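Local coordinates for glycerol Dehydrogenase (Unidentified, PDB 5XN8), which probably catalyses the NAD-dependent oxidation of glycerol to dihydroxyacetone, with a metal ion bound at its active site, at residues 9-14 and 236-241; 19-24 and 149-154; 38-43 and 89-94; 95-100 and 111-116. All blocks are in the same frame, centred on the assembly; numbering follows the deposited sequence.

Contact 1 (9-14 and 236-241); sequences GKYLQG and ANTYLS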
loop_
_atom_site.group_PDB
_atom_site.type_symbol
_atom_site.label_atom_id
_atom_site.label_comp_id
_atom_site.label_asym_id
_atom_site.label_seq_id
_atom_site.Cartn_x
_atom_site.Cartn_y
_atom_site.Cartn_z
ATOM N N GLY A 9 40.516 14.878 -3.521
ATOM C CA GLY A 9 41.090 14.158 -2.372
ATOM C C GLY A 9 40.316 14.314 -1.072
ATOM O O GLY A 9 40.050 13.322 -0.398
ATOM N N LYS A 10 39.955 15.555 -0.732
ATOM C CA LYS A 10 39.190 15.859 0.485
ATOM C C LYS A 10 38.188 16.978 0.231
ATOM O O LYS A 10 38.490 17.942 -0.470
ATOM C CB LYS A 10 40.120 16.274 1.632
ATOM C CG LYS A 10 40.923 15.139 2.238
ATOM C CD LYS A 10 41.465 15.479 3.612
ATOM C CE LYS A 10 42.566 14.513 4.012
ATOM N NZ LYS A 10 43.834 14.721 3.251
ATOM N N TYR A 11 36.998 16.843 0.817
ATOM C CA TYR A 11 35.950 17.851 0.730
ATOM C C TYR A 11 35.534 18.211 2.156
ATOM O O TYR A 11 35.116 17.343 2.901
ATOM C CB TYR A 11 34.788 17.327 -0.109
ATOM C CG TYR A 11 33.546 18.183 -0.057
ATOM C CD1 TYR A 11 33.353 19.235 -0.952
ATOM C CD2 TYR A 11 32.549 17.933 0.884
ATOM C CE1 TYR A 11 32.213 20.002 -0.906
ATOM C CE2 TYR A 11 31.418 18.720 0.951
ATOM C CZ TYR A 11 31.253 19.750 0.041
ATOM O OH TYR A 11 30.118 20.532 0.097
ATOM N N LEU A 12 35.702 19.476 2.536
ATOM C CA LEU A 12 35.404 19.949 3.894
ATOM C C LEU A 12 34.220 20.897 3.856
ATOM O O LEU A 12 34.102 21.709 2.934
ATOM C CB LEU A 12 36.605 20.709 4.475
ATOM C CG LEU A 12 37.816 19.906 4.941
ATOM C CD1 LEU A 12 38.602 19.346 3.770
ATOM C CD2 LEU A 12 38.692 20.798 5.816
ATOM N N GLN A 13 33.365 20.824 4.870
ATOM C CA GLN A 13 32.178 21.678 4.923
ATOM C C GLN A 13 31.651 21.905 6.334
ATOM O O GLN A 13 31.416 20.963 7.058
ATOM C CB GLN A 13 31.067 21.083 4.063
ATOM C CG GLN A 13 29.812 21.938 4.018
ATOM C CD GLN A 13 28.670 21.207 3.367
ATOM O OE1 GLN A 13 28.806 20.709 2.249
ATOM N NE2 GLN A 13 27.542 21.096 4.077
ATOM N N GLY A 14 31.422 23.168 6.680
ATOM C CA GLY A 14 30.825 23.531 7.966
ATOM C C GLY A 14 31.048 24.991 8.313
ATOM O O GLY A 14 31.667 25.729 7.542
ATOM N N ALA A 236 24.702 18.992 -1.683
ATOM C CA ALA A 236 24.014 18.643 -2.925
ATOM C C ALA A 236 24.542 19.459 -4.105
ATOM O O ALA A 236 24.915 18.897 -5.137
ATOM C CB ALA A 236 22.510 18.842 -2.778
ATOM N N ASN A 237 24.587 20.778 -3.921
ATOM C CA ASN A 237 25.039 21.725 -4.951
ATOM C C ASN A 237 26.501 21.579 -5.351
ATOM O O ASN A 237 26.859 21.924 -6.486
ATOM C CB ASN A 237 24.812 23.183 -4.491
ATOM C CG ASN A 237 23.359 23.615 -4.557
ATOM O OD1 ASN A 237 22.457 22.807 -4.812
ATOM N ND2 ASN A 237 23.126 24.909 -4.339
ATOM N N THR A 238 27.342 21.092 -4.433
ATOM C CA THR A 238 28.785 21.060 -4.650
ATOM C C THR A 238 29.354 19.653 -4.822
ATOM O O THR A 238 29.934 19.356 -5.867
ATOM C CB THR A 238 29.524 21.779 -3.510
ATOM O OG1 THR A 238 28.796 22.956 -3.144
ATOM C CG2 THR A 238 30.943 22.173 -3.956
ATOM N N TYR A 239 29.220 18.797 -3.812
ATOM C CA TYR A 239 29.810 17.456 -3.886
ATOM C C TYR A 239 28.934 16.484 -4.679
ATOM O O TYR A 239 29.440 15.794 -5.563
ATOM C CB TYR A 239 30.142 16.893 -2.486
ATOM C CG TYR A 239 31.058 15.689 -2.567
ATOM C CD1 TYR A 239 30.546 14.416 -2.778
ATOM C CD2 TYR A 239 32.439 15.832 -2.492
ATOM C CE1 TYR A 239 31.390 13.304 -2.879
ATOM C CE2 TYR A 239 33.286 14.737 -2.601
ATOM C CZ TYR A 239 32.765 13.479 -2.793
ATOM O OH TYR A 239 33.620 12.408 -2.898
ATOM N N LEU A 240 27.639 16.424 -4.377
ATOM C CA LEU A 240 26.751 15.444 -5.018
ATOM C C LEU A 240 26.549 15.738 -6.503
ATOM O O LEU A 240 26.509 14.810 -7.327
ATOM C CB LEU A 240 25.382 15.381 -4.325
ATOM C CG LEU A 240 25.321 15.115 -2.818
ATOM C CD1 LEU A 240 23.883 14.905 -2.371
ATOM C CD2 LEU A 240 26.162 13.889 -2.457
ATOM N N SER A 241 26.389 17.014 -6.838
ATOM C CA SER A 241 26.195 17.417 -8.226
ATOM C C SER A 241 27.508 17.331 -9.000
ATOM O O SER A 241 27.517 16.927 -10.162
ATOM C CB SER A 241 25.605 18.834 -8.301
ATOM O OG SER A 241 25.327 19.216 -9.644
#

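Contact 2 (19-24 and 149-154); sequences TLFGAY and MVVMDT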
loop_
_atom_site.group_PDB
_atom_site.type_symbol
_atom_site.label_atom_id
_atom_site.label_comp_id
_atom_site.label_asym_id
_atom_site.label_seq_id
_atom_site.Cartn_x
_atom_site.Cartn_y
_atom_site.Cartn_z
ATOM N N THR A 19 38.808 28.904 8.172
ATOM C CA THR A 19 39.797 29.080 9.239
ATOM C C THR A 19 40.203 27.767 9.940
ATOM O O THR A 19 41.085 27.784 10.799
ATOM C CB THR A 19 39.260 30.050 10.312
ATOM O OG1 THR A 19 37.937 29.648 10.697
ATOM C CG2 THR A 19 39.243 31.487 9.773
ATOM N N LEU A 20 39.569 26.645 9.580
ATOM C CA LEU A 20 39.846 25.334 10.177
ATOM C C LEU A 20 40.534 24.326 9.243
ATOM O O LEU A 20 40.925 23.246 9.696
ATOM C CB LEU A 20 38.535 24.718 10.694
ATOM C CG LEU A 20 37.875 25.390 11.896
ATOM C CD1 LEU A 20 36.502 24.770 12.133
ATOM C CD2 LEU A 20 38.744 25.278 13.143
ATOM N N PHE A 21 40.694 24.665 7.966
ATOM C CA PHE A 21 41.227 23.723 6.965
ATOM C C PHE A 21 42.754 23.621 6.971
ATOM O O PHE A 21 43.308 22.773 6.268
ATOM C CB PHE A 21 40.697 24.077 5.566
ATOM C CG PHE A 21 41.503 25.129 4.830
ATOM C CD1 PHE A 21 41.339 26.493 5.091
ATOM C CD2 PHE A 21 42.402 24.750 3.847
ATOM C CE1 PHE A 21 42.076 27.441 4.401
ATOM C CE2 PHE A 21 43.155 25.697 3.157
ATOM C CZ PHE A 21 42.986 27.045 3.429
ATOM N N GLY A 22 43.426 24.468 7.753
ATOM C CA GLY A 22 44.883 24.483 7.821
ATOM C C GLY A 22 45.520 23.179 8.270
ATOM O O GLY A 22 46.611 22.832 7.811
ATOM N N ALA A 23 44.846 22.464 9.167
ATOM C CA ALA A 23 45.318 21.163 9.657
ATOM C C ALA A 23 45.578 20.192 8.510
ATOM O O ALA A 23 46.627 19.549 8.455
ATOM C CB ALA A 23 44.305 20.567 10.631
ATOM N N TYR A 24 44.632 20.120 7.579
ATOM C CA TYR A 24 44.734 19.217 6.437
ATOM C C TYR A 24 45.644 19.785 5.347
ATOM O O TYR A 24 46.353 19.032 4.677
ATOM C CB TYR A 24 43.352 18.912 5.857
ATOM C CG TYR A 24 42.365 18.320 6.853
ATOM C CD1 TYR A 24 41.588 19.145 7.654
ATOM C CD2 TYR A 24 42.180 16.935 6.966
ATOM C CE1 TYR A 24 40.656 18.623 8.548
ATOM C CE2 TYR A 24 41.264 16.398 7.856
ATOM C CZ TYR A 24 40.501 17.244 8.652
ATOM O OH TYR A 24 39.580 16.729 9.540
ATOM N N MET A 149 41.894 19.779 -2.298
ATOM C CA MET A 149 40.924 20.111 -1.251
ATOM C C MET A 149 39.831 21.039 -1.766
ATOM O O MET A 149 40.091 21.906 -2.609
ATOM C CB MET A 149 41.614 20.787 -0.075
ATOM C CG MET A 149 42.437 19.857 0.791
ATOM S SD MET A 149 43.200 20.773 2.155
ATOM C CE MET A 149 41.771 21.065 3.180
ATOM N N VAL A 150 38.614 20.844 -1.247
ATOM C CA VAL A 150 37.469 21.715 -1.507
ATOM C C VAL A 150 36.906 22.114 -0.147
ATOM O O VAL A 150 36.483 21.255 0.613
ATOM C CB VAL A 150 36.369 21.007 -2.330
ATOM C CG1 VAL A 150 35.144 21.906 -2.492
ATOM C CG2 VAL A 150 36.903 20.564 -3.692
ATOM N N VAL A 151 36.903 23.414 0.152
ATOM C CA VAL A 151 36.560 23.910 1.481
ATOM C C VAL A 151 35.352 24.841 1.397
ATOM O O VAL A 151 35.417 25.906 0.773
ATOM C CB VAL A 151 37.752 24.639 2.129
ATOM C CG1 VAL A 151 37.482 24.907 3.606
ATOM C CG2 VAL A 151 39.029 23.818 1.960
ATOM N N MET A 152 34.261 24.440 2.048
ATOM C CA MET A 152 32.990 25.143 1.978
ATOM C C MET A 152 32.671 25.717 3.351
ATOM O O MET A 152 32.246 24.993 4.248
ATOM C CB MET A 152 31.892 24.173 1.528
ATOM C CG MET A 152 32.209 23.401 0.252
ATOM S SD MET A 152 32.313 24.453 -1.207
ATOM C CE MET A 152 30.601 24.887 -1.457
ATOM N N ASP A 153 32.910 27.016 3.523
ATOM C CA ASP A 153 32.560 27.701 4.758
ATOM C C ASP A 153 31.124 28.169 4.625
ATOM O O ASP A 153 30.839 29.160 3.938
ATOM C CB ASP A 153 33.500 28.885 5.046
ATOM C CG ASP A 153 33.325 29.439 6.462
ATOM O OD1 ASP A 153 32.200 29.392 7.003
ATOM O OD2 ASP A 153 34.318 29.911 7.042
ATOM N N THR A 154 30.229 27.458 5.302
ATOM C CA THR A 154 28.793 27.680 5.160
ATOM C C THR A 154 28.300 28.937 5.884
ATOM O O THR A 154 27.193 29.388 5.622
ATOM C CB THR A 154 28.013 26.459 5.677
ATOM O OG1 THR A 154 28.330 26.252 7.055
ATOM C CG2 THR A 154 28.380 25.203 4.867
#

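Contact 3 (38-43 and 89-94); sequences DFVMKL and VGVGGG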
loop_
_atom_site.group_PDB
_atom_site.type_symbol
_atom_site.label_atom_id
_atom_site.label_comp_id
_atom_site.label_asym_id
_atom_site.label_seq_id
_atom_site.Cartn_x
_atom_site.Cartn_y
_atom_site.Cartn_z
ATOM N N ASP A 38 39.577 41.677 -5.047
ATOM C CA ASP A 38 39.685 42.602 -3.910
ATOM C C ASP A 38 38.520 42.505 -2.950
ATOM O O ASP A 38 38.718 42.580 -1.739
ATOM C CB ASP A 38 39.860 44.047 -4.365
ATOM C CG ASP A 38 41.143 44.253 -5.118
ATOM O OD1 ASP A 38 42.248 44.112 -4.527
ATOM O OD2 ASP A 38 41.039 44.558 -6.313
ATOM N N PHE A 39 37.314 42.344 -3.496
ATOM C CA PHE A 39 36.110 42.147 -2.685
ATOM C C PHE A 39 36.237 40.929 -1.773
ATOM O O PHE A 39 35.988 41.021 -0.573
ATOM C CB PHE A 39 34.869 41.991 -3.567
ATOM C CG PHE A 39 33.632 41.653 -2.789
ATOM C CD1 PHE A 39 33.026 42.605 -1.988
ATOM C CD2 PHE A 39 33.098 40.376 -2.832
ATOM C CE1 PHE A 39 31.897 42.296 -1.259
ATOM C CE2 PHE A 39 31.971 40.060 -2.104
ATOM C CZ PHE A 39 31.373 41.019 -1.313
ATOM N N VAL A 40 36.632 39.797 -2.353
ATOM C CA VAL A 40 36.762 38.535 -1.611
ATOM C C VAL A 40 37.992 38.542 -0.691
ATOM O O VAL A 40 37.943 37.968 0.404
ATOM C CB VAL A 40 36.783 37.315 -2.567
ATOM C CG1 VAL A 40 37.087 36.025 -1.822
ATOM C CG2 VAL A 40 35.446 37.187 -3.301
ATOM N N MET A 41 39.079 39.186 -1.124
ATOM C CA MET A 41 40.290 39.292 -0.307
ATOM C C MET A 41 40.045 40.012 1.026
ATOM O O MET A 41 40.602 39.624 2.049
ATOM C CB MET A 41 41.429 39.983 -1.086
ATOM C CG MET A 41 42.822 39.796 -0.473
ATOM S SD MET A 41 43.574 38.141 -0.687
ATOM C CE MET A 41 44.353 38.323 -2.297
ATOM N N LYS A 42 39.210 41.044 1.024
ATOM C CA LYS A 42 38.858 41.751 2.268
ATOM C C LYS A 42 37.810 40.999 3.106
ATOM O O LYS A 42 37.853 41.049 4.342
ATOM C CB LYS A 42 38.384 43.182 1.976
ATOM C CG LYS A 42 38.455 44.103 3.181
ATOM C CD LYS A 42 37.742 45.439 2.953
ATOM C CE LYS A 42 37.252 46.062 4.258
ATOM N NZ LYS A 42 38.353 46.606 5.109
ATOM N N LEU A 43 36.881 40.314 2.435
ATOM C CA LEU A 43 35.775 39.611 3.106
ATOM C C LEU A 43 36.255 38.364 3.844
ATOM O O LEU A 43 35.995 38.219 5.045
ATOM C CB LEU A 43 34.668 39.249 2.095
ATOM C CG LEU A 43 33.449 38.386 2.509
ATOM C CD1 LEU A 43 32.921 38.687 3.914
ATOM C CD2 LEU A 43 32.332 38.476 1.478
ATOM N N VAL A 89 46.051 28.288 -3.349
ATOM C CA VAL A 89 44.699 28.454 -2.813
ATOM C C VAL A 89 43.949 29.472 -3.667
ATOM O O VAL A 89 44.459 30.550 -3.937
ATOM C CB VAL A 89 44.704 28.948 -1.343
ATOM C CG1 VAL A 89 43.282 29.125 -0.815
ATOM C CG2 VAL A 89 45.503 27.997 -0.456
ATOM N N GLY A 90 42.745 29.112 -4.102
ATOM C CA GLY A 90 41.807 30.042 -4.726
ATOM C C GLY A 90 40.655 30.283 -3.762
ATOM O O GLY A 90 40.121 29.331 -3.192
ATOM N N VAL A 91 40.292 31.552 -3.565
ATOM C CA VAL A 91 39.141 31.946 -2.741
ATOM C C VAL A 91 38.224 32.807 -3.613
ATOM O O VAL A 91 38.703 33.721 -4.275
ATOM C CB VAL A 91 39.583 32.761 -1.498
ATOM C CG1 VAL A 91 38.469 32.830 -0.466
ATOM C CG2 VAL A 91 40.827 32.154 -0.867
ATOM N N GLY A 92 36.921 32.504 -3.634
ATOM C CA GLY A 92 35.947 33.345 -4.352
ATOM C C GLY A 92 35.046 32.583 -5.307
ATOM O O GLY A 92 34.667 31.452 -5.030
ATOM N N GLY A 93 34.701 33.218 -6.423
ATOM C CA GLY A 93 33.757 32.667 -7.403
ATOM C C GLY A 93 34.442 31.776 -8.418
ATOM O O GLY A 93 35.645 31.518 -8.318
ATOM N N GLY A 94 33.668 31.325 -9.408
ATOM C CA GLY A 94 34.104 30.344 -10.404
ATOM C C GLY A 94 35.387 30.657 -11.156
ATOM O O GLY A 94 36.265 29.801 -11.290
#

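Contact 4 (95-100 and 111-116); sequences KTLDTA and VVVIPT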
loop_
_atom_site.group_PDB
_atom_site.type_symbol
_atom_site.label_atom_id
_atom_site.label_comp_id
_atom_site.label_asym_id
_atom_site.label_seq_id
_atom_site.Cartn_x
_atom_site.Cartn_y
_atom_site.Cartn_z
ATOM N N LYS A 95 35.501 31.891 -11.640
ATOM C CA LYS A 95 36.671 32.312 -12.422
ATOM C C LYS A 95 37.964 32.308 -11.590
ATOM O O LYS A 95 39.009 31.937 -12.087
ATOM C CB LYS A 95 36.432 33.683 -13.057
ATOM C CG LYS A 95 35.347 33.691 -14.130
ATOM C CD LYS A 95 35.258 35.055 -14.811
ATOM C CE LYS A 95 33.943 35.313 -15.545
ATOM N NZ LYS A 95 33.876 34.844 -16.953
ATOM N N THR A 96 37.871 32.704 -10.321
ATOM C CA THR A 96 39.014 32.638 -9.403
ATOM C C THR A 96 39.466 31.194 -9.138
ATOM O O THR A 96 40.653 30.896 -9.170
ATOM C CB THR A 96 38.691 33.279 -8.039
ATOM O OG1 THR A 96 38.182 34.592 -8.230
ATOM C CG2 THR A 96 39.932 33.351 -7.163
ATOM N N LEU A 97 38.506 30.314 -8.865
ATOM C CA LEU A 97 38.808 28.926 -8.537
ATOM C C LEU A 97 39.418 28.193 -9.726
ATOM O O LEU A 97 40.388 27.444 -9.570
ATOM C CB LEU A 97 37.550 28.199 -8.044
ATOM C CG LEU A 97 37.174 28.258 -6.548
ATOM C CD1 LEU A 97 37.801 29.373 -5.734
ATOM C CD2 LEU A 97 35.673 28.236 -6.364
ATOM N N ASP A 98 38.849 28.418 -10.903
ATOM C CA ASP A 98 39.342 27.813 -12.145
ATOM C C ASP A 98 40.757 28.249 -12.500
ATOM O O ASP A 98 41.516 27.474 -13.080
ATOM C CB ASP A 98 38.392 28.115 -13.318
ATOM C CG ASP A 98 37.094 27.326 -13.253
ATOM O OD1 ASP A 98 36.801 26.692 -12.200
ATOM O OD2 ASP A 98 36.360 27.325 -14.274
ATOM N N THR A 99 41.104 29.498 -12.183
ATOM C CA THR A 99 42.472 29.992 -12.378
ATOM C C THR A 99 43.467 29.356 -11.408
ATOM O O THR A 99 44.629 29.128 -11.770
ATOM C CB THR A 99 42.551 31.531 -12.249
ATOM O OG1 THR A 99 41.567 32.111 -13.103
ATOM C CG2 THR A 99 43.925 32.053 -12.640
ATOM N N ALA A 100 43.022 29.092 -10.184
ATOM C CA ALA A 100 43.840 28.383 -9.208
ATOM C C ALA A 100 44.128 26.937 -9.639
ATOM O O ALA A 100 45.218 26.428 -9.373
ATOM C CB ALA A 100 43.177 28.415 -7.840
ATOM N N VAL A 111 46.212 21.924 -5.036
ATOM C CA VAL A 111 45.226 22.976 -5.205
ATOM C C VAL A 111 44.197 22.892 -4.081
ATOM O O VAL A 111 43.701 21.813 -3.770
ATOM C CB VAL A 111 44.487 22.832 -6.556
ATOM C CG1 VAL A 111 43.383 23.882 -6.697
ATOM C CG2 VAL A 111 45.468 22.907 -7.714
ATOM N N VAL A 112 43.887 24.043 -3.491
ATOM C CA VAL A 112 42.782 24.185 -2.556
ATOM C C VAL A 112 41.820 25.192 -3.168
ATOM O O VAL A 112 42.246 26.270 -3.590
ATOM C CB VAL A 112 43.263 24.720 -1.188
ATOM C CG1 VAL A 112 42.095 24.843 -0.213
ATOM C CG2 VAL A 112 44.363 23.836 -0.624
ATOM N N VAL A 113 40.536 24.849 -3.220
ATOM C CA VAL A 113 39.503 25.776 -3.700
ATOM C C VAL A 113 38.543 26.072 -2.556
ATOM O O VAL A 113 38.096 25.162 -1.863
ATOM C CB VAL A 113 38.754 25.263 -4.956
ATOM C CG1 VAL A 113 39.663 25.333 -6.180
ATOM C CG2 VAL A 113 38.210 23.854 -4.786
ATOM N N ILE A 114 38.248 27.355 -2.356
ATOM C CA ILE A 114 37.396 27.810 -1.262
ATOM C C ILE A 114 36.272 28.674 -1.844
ATOM O O ILE A 114 36.364 29.898 -1.823
ATOM C CB ILE A 114 38.205 28.596 -0.190
ATOM C CG1 ILE A 114 39.481 27.833 0.190
ATOM C CG2 ILE A 114 37.351 28.860 1.049
ATOM C CD1 ILE A 114 40.244 28.429 1.359
ATOM N N PRO A 115 35.204 28.033 -2.368
ATOM C CA PRO A 115 34.056 28.792 -2.849
ATOM C C PRO A 115 33.362 29.569 -1.734
ATOM O O PRO A 115 32.999 28.991 -0.711
ATOM C CB PRO A 115 33.115 27.708 -3.406
ATOM C CG PRO A 115 33.973 26.524 -3.655
ATOM C CD PRO A 115 35.039 26.586 -2.617
ATOM N N THR A 116 33.210 30.871 -1.934
ATOM C CA THR A 116 32.449 31.735 -1.037
ATOM C C THR A 116 30.951 31.796 -1.411
ATOM O O THR A 116 30.156 32.411 -0.694
ATOM C CB THR A 116 33.036 33.157 -1.053
ATOM O OG1 THR A 116 33.024 33.663 -2.395
ATOM C CG2 THR A 116 34.465 33.139 -0.536
#

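Contact 1 (9-14 and 236-241)
Tyr11, on strand 10-14, the outermost of the parallel sheet within its own chain, lays one face of its ring against Tyr239 of helix 228-247. The tight part is here: Tyr239 CB sits over the middle of that face, 3.9 Å from the ring centroid and only 9° off the normal, a CH-pi contact, while Tyr239 CD2 comes to 3.6 Å from Tyr11 CG. The two side chains run alongside each other head to tail, with their ring planes inclined at 58°. Both have CG anti to the backbone N, which sends each ring across the gap to the other's root. Thr238 closes the far end, its CG2 near the plane of the Tyr11 ring, 4.0 Å from CE1.

The contact is looser toward the phenol oxygen, where Thr238 CB stands 3.9 Å from Tyr11 OH. That hydroxyl donates to Gln13 OE1 at 2.5 Å, in the carbonyl plane, while Gln13 NE2 reaches Glu231 O. Tyrosine suits both places: its broad ring packs and its buried hydroxyl finds a partner, Ser7 OG for Tyr239. No solvent side opens here, for the second subunit pairs its own strand antiparallel with 10-14 and lays its Ile5 on both tyrosines. The arrangement joins the N-terminal parallel sheet to the helical, metal-binding part of an iron-containing alcohol dehydrogenase fold.

Contact 2 (19-24 and 149-154)
Met149 reaches from strand 149-153 to touch Phe21 and Tyr24 with one methyl group. Its chain is extended through chi2 and then bends at the sulfur (chi3 73°), which carries CE between the two aromatic residues. Toward Phe21 the methyl lies at the edge of the ring, close to its plane, 3.8 Å from CD2. Toward Tyr24 it meets the root of the side chain, with CE 3.8 Å from CB; the phenol itself leads away from the strand. A methionine fits this place because its slim, flexible end can follow such an uneven apolar surface.

Two residues along, Val151 meets the CB end of Phe21. The side chains cross at about a right angle, CG1 of the valine lying 3.9 Å from Phe21 CB, and CG2 approaches the ring obliquely, 4.0 Å from CD2. Phe21 CG lies between its backbone N and carbonyl carbon (chi1 86°), and the ring extends over the sheet to Val112 and Ile114 of strand 111-115.

The short helical turns 17-20 and 22-25 thus cover one face of the sheet over strands 149-153 and 111-115, while Tyr24 also packs on Lys10 of strand 10-14 and on Gly192 of the second subunit.

Contact 3 (38-43 and 89-94)
Val40, in the first turn of helix 38-54, presses its CG1 methyl against Val91 of strand 87-92. The two CG1 atoms are 3.7 Å apart, and the same Val40 methyl is 3.7 Å from the carbonyl oxygen Val91 O. Each valine has CG1 anti to its backbone N, and on both residues the CB bond points across the gap, so the branches meet with little side-chain length between the backbones. Beside this pair the helix comes close to bare main chain: Val40 CG1 is 3.9 Å and CG2 4.0 Å from Gly92 CA. Glycine suits Gly92 because its backbone angles (phi 129°, psi -145°) lie where residues with a side chain are rarely found, and its bare CA lets Val40 come close.

Farther out, Asp37 OD1 accepts a hydrogen bond from Val40 N and steadies the start of the helix. Val91 is tied by backbone hydrogen bonding to Ile35 of the adjacent strand 31-36, and its side chain packs on Val34, while Thr116 touches both valines. Gly93 then takes the N-cap position of the next helix. The glycines at this strand end, followed by a helix, form the kind of glycine-rich turn found in dinucleotide-binding Rossmann-like folds, and Gly94, with nearby Asp37 and Thr116, probably contacts NAD.

Contact 4 (95-100 and 111-116)
The beta-alpha-beta unit made of strand 87-92, helix 94-107 and strand 111-115 is closed here by Leu97, which leans from the helix onto the last strand. Leu97 CG lies 3.7 Å from Val113 CB, the two side chains crossing at a slant. Its branches then part: CD2 reaches the proline ring, 3.6 Å from Pro115 CG, the leucine and proline side chains crossing at about a right angle, whereas CD1 turns to the main chain, 4.0 Å from Ile114 N. Leucine serves well, having two methyls to spread over neighbouring strand positions. Val113 has CG1 anti to its carbonyl carbon (chi1 -72°), which sets that methyl beside Leu97 CB and CG.

One turn on, the small Ala100 permits a close approach, and its carbonyl oxygen rests 3.9 Å from Val111 CG2. The axes of segments 95-100 and 111-115 run antiparallel (176°), 8.6 Å apart at their closest, as expected for the return leg of such a crossover in a Rossmann-like sheet. Away from the strand, Thr99 OG1 donates to Lys95 O at 2.8 Å, and Thr99 N bonds to the same oxygen. Lys95 NZ forms a salt bridge with Glu67 and the side chain a cation-pi contact with Tyr131; Lys95, Thr116 and Tyr131 are all probable NAD-binding residues.

Following the chain from its N terminus, strand 10-14 opens contact 1, which closes only at helix 228-247 and encloses the other three. The turns at 19-24 open contact 2, closed by strand 149-153, so a second loop lies within the first. Inside both, contact 3 runs from helix 38-54 to strand 87-92 and ends before contact 4 begins in helix 94-107, to close at strand 111-115; none cross. All four reach one parallel sheet, where 10-14, 149-153, 111-115 and 87-92 are successive neighbours. Backbone pairs such as Leu12 N to Val150 O, Val151 N to Val113 O and Gly90 O to Ile114 N knit them together.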